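Local coordinates for putative N-acetylmuramoyl-L-alanine amidase,autolysin cwp6 (Peptoclostridium difficile, PDB 5J72), which probably hydrolyses the amide bond between N-acetylmuramic acid and L-alanine in cell-wall peptidoglycan, as a zinc-containing autolysin with cell wall-binding modules, at residues 3-14 with 99-109. Numbering follows the deposited sequence.
Sequences ININLQRKSVVL and LNLKDYDVTQE. With CA (calcium ion), chain C.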
loop_
_atom_site.group_PDB
_atom_site.type_symbol
_atom_site.label_atom_id
_atom_site.label_comp_id
_atom_site.label_asym_id
_atom_site.label_seq_id
_atom_site.Cartn_x
_atom_site.Cartn_y
_atom_site.Cartn_z
ATOM N N ILE A 3 13.530 30.418 -14.975
ATOM C CA ILE A 3 12.495 29.524 -15.467
ATOM C C ILE A 3 12.542 28.243 -14.691
ATOM O O ILE A 3 13.643 27.715 -14.459
ATOM C CB ILE A 3 12.663 29.280 -16.991
ATOM C CG1 ILE A 3 11.580 28.330 -17.484
ATOM C CG2 ILE A 3 14.079 28.733 -17.272
ATOM C CD1 ILE A 3 11.429 28.374 -19.015
ATOM N N ASN A 4 11.400 27.742 -14.264
ATOM C CA ASN A 4 11.409 26.479 -13.536
ATOM C C ASN A 4 10.347 25.609 -14.218
ATOM O O ASN A 4 9.231 26.096 -14.431
ATOM C CB ASN A 4 11.015 26.670 -12.045
ATOM C CG ASN A 4 11.036 25.277 -11.345
ATOM O OD1 ASN A 4 9.990 24.566 -11.275
ATOM N ND2 ASN A 4 12.184 24.774 -10.885
ATOM N N ILE A 5 10.663 24.380 -14.570
ATOM C CA ILE A 5 9.645 23.528 -15.205
ATOM C C ILE A 5 9.372 22.331 -14.243
ATOM O O ILE A 5 10.283 21.539 -13.994
ATOM C CB ILE A 5 10.218 23.008 -16.542
ATOM C CG1 ILE A 5 10.435 24.173 -17.523
ATOM C CG2 ILE A 5 9.269 22.002 -17.165
ATOM C CD1 ILE A 5 11.207 23.683 -18.831
ATOM N N ASN A 6 8.168 22.162 -13.818
ATOM C CA ASN A 6 7.859 21.072 -12.874
ATOM C C ASN A 6 6.928 20.057 -13.532
ATOM O O ASN A 6 5.744 20.377 -13.736
ATOM C CB ASN A 6 7.157 21.664 -11.664
ATOM C CG ASN A 6 6.894 20.566 -10.602
ATOM O OD1 ASN A 6 7.650 19.573 -10.477
ATOM N ND2 ASN A 6 5.903 20.697 -9.760
ATOM N N LEU A 7 7.461 18.872 -13.868
ATOM C CA LEU A 7 6.663 17.825 -14.519
ATOM C C LEU A 7 6.275 16.797 -13.447
ATOM O O LEU A 7 7.111 16.410 -12.623
ATOM C CB LEU A 7 7.487 17.102 -15.613
ATOM C CG LEU A 7 7.947 18.063 -16.749
ATOM C CD1 LEU A 7 8.674 17.176 -17.849
ATOM C CD2 LEU A 7 6.747 18.860 -17.324
ATOM N N GLN A 8 5.033 16.373 -13.464
ATOM C CA GLN A 8 4.611 15.400 -12.404
ATOM C C GLN A 8 5.233 13.992 -12.545
ATOM O O GLN A 8 5.701 13.398 -11.545
ATOM C CB GLN A 8 3.103 15.311 -12.418
ATOM C CG GLN A 8 2.551 14.238 -11.404
ATOM C CD GLN A 8 1.046 14.145 -11.530
ATOM O OE1 GLN A 8 0.490 14.367 -12.602
ATOM N NE2 GLN A 8 0.344 13.760 -10.413
ATOM N N ARG A 9 5.289 13.459 -13.794
ATOM C CA ARG A 9 5.732 12.059 -14.059
ATOM C C ARG A 9 6.851 12.013 -15.027
ATOM O O ARG A 9 6.820 12.747 -16.000
ATOM C CB ARG A 9 4.602 11.252 -14.756
ATOM C CG ARG A 9 3.209 11.445 -14.175
ATOM C CD ARG A 9 2.268 10.233 -14.419
ATOM N NE ARG A 9 0.945 10.628 -13.877
ATOM C CZ ARG A 9 0.548 10.473 -12.606
ATOM N NH1 ARG A 9 -0.631 10.923 -12.214
ATOM N NH2 ARG A 9 1.315 9.849 -11.740
ATOM N N LYS A 10 7.866 11.144 -14.789
ATOM C CA LYS A 10 8.977 11.010 -15.712
ATOM C C LYS A 10 8.918 9.624 -16.396
ATOM O O LYS A 10 9.697 9.328 -17.306
ATOM C CB LYS A 10 10.280 11.113 -14.951
ATOM C CG LYS A 10 10.438 12.501 -14.253
ATOM C CD LYS A 10 10.271 13.631 -15.295
ATOM C CE LYS A 10 11.565 14.131 -15.852
ATOM N NZ LYS A 10 12.721 14.109 -14.855
ATOM N N SER A 11 8.000 8.773 -15.939
ATOM C CA SER A 11 7.769 7.448 -16.558
ATOM C C SER A 11 6.262 7.374 -16.834
ATOM O O SER A 11 5.456 7.575 -15.897
ATOM C CB SER A 11 8.219 6.343 -15.604
ATOM O OG SER A 11 8.060 5.075 -16.211
ATOM N N VAL A 12 5.848 7.145 -18.088
ATOM C CA VAL A 12 4.426 7.137 -18.434
ATOM C C VAL A 12 4.123 5.930 -19.365
ATOM O O VAL A 12 5.037 5.155 -19.639
ATOM C CB VAL A 12 4.035 8.480 -19.152
ATOM C CG1 VAL A 12 4.285 9.675 -18.203
ATOM C CG2 VAL A 12 4.831 8.661 -20.449
ATOM N N VAL A 13 2.888 5.815 -19.802
ATOM C CA VAL A 13 2.510 4.799 -20.806
ATOM C C VAL A 13 1.554 5.557 -21.728
ATOM O O VAL A 13 1.149 6.662 -21.450
ATOM C CB VAL A 13 1.793 3.535 -20.208
ATOM C CG1 VAL A 13 2.693 2.816 -19.178
ATOM C CG2 VAL A 13 0.518 3.962 -19.508
ATOM N N LEU A 14 1.166 4.948 -22.842
ATOM C CA LEU A 14 0.188 5.583 -23.743
ATOM C C LEU A 14 -1.090 5.859 -22.983
ATOM O O LEU A 14 -1.629 4.927 -22.311
ATOM C CB LEU A 14 -0.032 4.583 -24.937
ATOM C CG LEU A 14 -0.973 5.142 -26.024
ATOM C CD1 LEU A 14 -0.316 6.337 -26.801
ATOM C CD2 LEU A 14 -1.249 3.991 -27.046
ATOM N N LEU A 99 18.763 25.954 -18.308
ATOM C CA LEU A 99 18.148 24.628 -18.197
ATOM C C LEU A 99 18.983 23.580 -18.760
ATOM O O LEU A 99 19.719 23.811 -19.722
ATOM C CB LEU A 99 16.812 24.664 -18.951
ATOM C CG LEU A 99 15.795 25.598 -18.314
ATOM C CD1 LEU A 99 14.510 25.578 -19.109
ATOM C CD2 LEU A 99 15.458 25.167 -16.876
ATOM N N ASN A 100 18.919 22.371 -18.168
ATOM C CA ASN A 100 19.591 21.236 -18.750
ATOM C C ASN A 100 18.416 20.389 -19.284
ATOM O O ASN A 100 17.727 19.738 -18.493
ATOM C CB ASN A 100 20.362 20.440 -17.743
ATOM C CG ASN A 100 21.105 19.341 -18.434
ATOM O OD1 ASN A 100 20.852 18.163 -18.183
ATOM N ND2 ASN A 100 22.008 19.616 -19.362
ATOM N N LEU A 101 18.175 20.403 -20.596
ATOM C CA LEU A 101 16.950 19.775 -21.118
ATOM C C LEU A 101 16.778 18.302 -20.854
ATOM O O LEU A 101 15.633 17.848 -20.755
ATOM C CB LEU A 101 16.855 20.076 -22.627
ATOM C CG LEU A 101 16.816 21.603 -22.863
ATOM C CD1 LEU A 101 16.772 21.840 -24.331
ATOM C CD2 LEU A 101 15.609 22.196 -22.171
ATOM N N LYS A 102 17.858 17.532 -20.701
ATOM C CA LYS A 102 17.670 16.155 -20.409
ATOM C C LYS A 102 16.996 15.946 -19.046
ATOM O O LYS A 102 16.434 14.860 -18.806
ATOM C CB LYS A 102 19.000 15.389 -20.402
ATOM C CG LYS A 102 19.483 15.042 -21.849
ATOM C CD LYS A 102 19.139 13.561 -22.299
ATOM C CE LYS A 102 18.566 13.493 -23.730
ATOM N NZ LYS A 102 17.722 12.245 -24.022
ATOM N N ASP A 103 17.062 16.940 -18.167
ATOM C CA ASP A 103 16.383 16.754 -16.878
ATOM C C ASP A 103 14.853 16.594 -17.063
ATOM O O ASP A 103 14.169 16.157 -16.108
ATOM C CB ASP A 103 16.530 18.014 -16.014
ATOM C CG ASP A 103 17.941 18.288 -15.569
ATOM O OD1 ASP A 103 18.186 19.387 -15.076
ATOM O OD2 ASP A 103 18.805 17.396 -15.724
ATOM N N TYR A 104 14.304 16.972 -18.225
ATOM C CA TYR A 104 12.850 16.864 -18.419
ATOM C C TYR A 104 12.447 15.665 -19.308
ATOM O O TYR A 104 11.279 15.542 -19.629
ATOM C CB TYR A 104 12.282 18.168 -19.042
ATOM C CG TYR A 104 12.755 19.331 -18.219
ATOM C CD1 TYR A 104 13.802 20.142 -18.664
ATOM C CD2 TYR A 104 12.262 19.545 -16.921
ATOM C CE1 TYR A 104 14.363 21.115 -17.846
ATOM C CE2 TYR A 104 12.833 20.522 -16.082
ATOM C CZ TYR A 104 13.890 21.290 -16.559
ATOM O OH TYR A 104 14.569 22.171 -15.756
ATOM N N ASP A 105 13.380 14.800 -19.678
ATOM C CA ASP A 105 13.010 13.653 -20.560
ATOM C C ASP A 105 11.989 12.753 -19.889
ATOM O O ASP A 105 12.142 12.447 -18.695
ATOM C CB ASP A 105 14.254 12.801 -20.767
ATOM C CG ASP A 105 15.241 13.387 -21.753
ATOM O OD1 ASP A 105 14.966 14.457 -22.319
ATOM O OD2 ASP A 105 16.277 12.783 -21.945
ATOM N N VAL A 106 10.986 12.305 -20.615
ATOM C CA VAL A 106 9.944 11.450 -20.039
ATOM C C VAL A 106 9.914 10.172 -20.818
ATOM O O VAL A 106 9.844 10.249 -22.063
ATOM C CB VAL A 106 8.585 12.208 -20.105
ATOM C CG1 VAL A 106 7.440 11.254 -19.766
ATOM C CG2 VAL A 106 8.626 13.404 -19.130
ATOM N N THR A 107 10.035 9.011 -20.132
ATOM C CA THR A 107 10.060 7.732 -20.825
ATOM C C THR A 107 8.658 7.139 -20.899
ATOM O O THR A 107 7.954 7.015 -19.870
ATOM C CB THR A 107 11.026 6.782 -20.082
ATOM O OG1 THR A 107 12.297 7.407 -20.034
ATOM C CG2 THR A 107 11.153 5.445 -20.794
ATOM N N GLN A 108 8.242 6.763 -22.109
ATOM C CA GLN A 108 6.924 6.144 -22.316
ATOM C C GLN A 108 7.136 4.661 -22.490
ATOM O O GLN A 108 7.625 4.178 -23.525
ATOM C CB GLN A 108 6.234 6.750 -23.557
ATOM C CG GLN A 108 4.830 6.180 -23.789
ATOM C CD GLN A 108 4.105 7.065 -24.786
ATOM O OE1 GLN A 108 4.155 8.286 -24.708
ATOM N NE2 GLN A 108 3.337 6.449 -25.716
ATOM N N GLU A 109 6.759 3.883 -21.475
ATOM C CA GLU A 109 6.935 2.427 -21.527
ATOM C C GLU A 109 5.623 1.796 -21.981
ATOM O O GLU A 109 4.625 2.486 -22.175
ATOM C CB GLU A 109 7.214 1.903 -20.116
ATOM C CG GLU A 109 8.317 2.653 -19.426
ATOM C CD GLU A 109 9.698 2.072 -19.779
ATOM O OE1 GLU A 109 10.673 2.434 -19.104
ATOM O OE2 GLU A 109 9.800 1.276 -20.714
HETATM CA CA CA C . 10.012 19.607 -9.286
HETATM O O HOH W 1 13.235 23.161 -13.773
HETATM O O HOH W 2 10.576 21.388 -10.796
HETATM O O HOH W 3 12.951 9.595 -18.439
HETATM O O HOH W 4 14.283 13.023 -16.816
HETATM O O HOH W 5 10.453 4.179 -17.131
HETATM O O HOH W 6 2.321 2.361 -23.591
HETATM O O HOH W 7 10.673 17.844 -10.652
HETATM O O HOH W 8 11.995 20.025 -8.738
HETATM O O HOH W 9 9.365 17.875 -7.917
#
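The Y104 ring packs against I5. CD1 of I5 sits over the centre of one ring face, a CH-pi contact 4.2 Å from the centroid. CB of D103, from the same segment as the ring, lies over the opposite face. At the ring edge, near its plane, is CD1 of L7, while CE2 of Y104 meets CB of I5. The ring hydroxyl and the backbone N of I5 share a water, which ties the phenol end to strand 3-7. Beyond the ring, L99 crosses I3 and I5 at about a right angle, its CD1 3.8 Å from CD1 of I5.

K10 lies on the turn after this strand. Its chain bends at chi2, chi3 and chi4, and this curl brings NZ back to D103 O, a 2.8 Å hydrogen bond. NZ also donates to a water, which can pass a bond on to D105 O. Past K10 the segments pair as parallel strands. T107 N bonds K10 O, V12 N bonds T107 O at 2.8 Å, and E109 N bonds V12 O. On the face that carries V12 and Q108, CG2 of V12 meets CG1 of V106 at 3.7 Å. On the side of S11 and T107, a water links S11 OG to E109 OE1.

N6 points away from segment 99-109, and its OD1 binds a calcium ion at 2.6 Å; four waters also bind the ion. D154 belongs to the same calcium site in a structure of this protein, and the Y104 side chain lies close to it.

The contact lies in the N-terminal domain. Strand 3-7 pairs with strand 16-24, and strand 106-113 with strand 72-82. Side chains of strand 72-82 touch I3 and I5; those of strand 56-63 touch L7, V12 and V106.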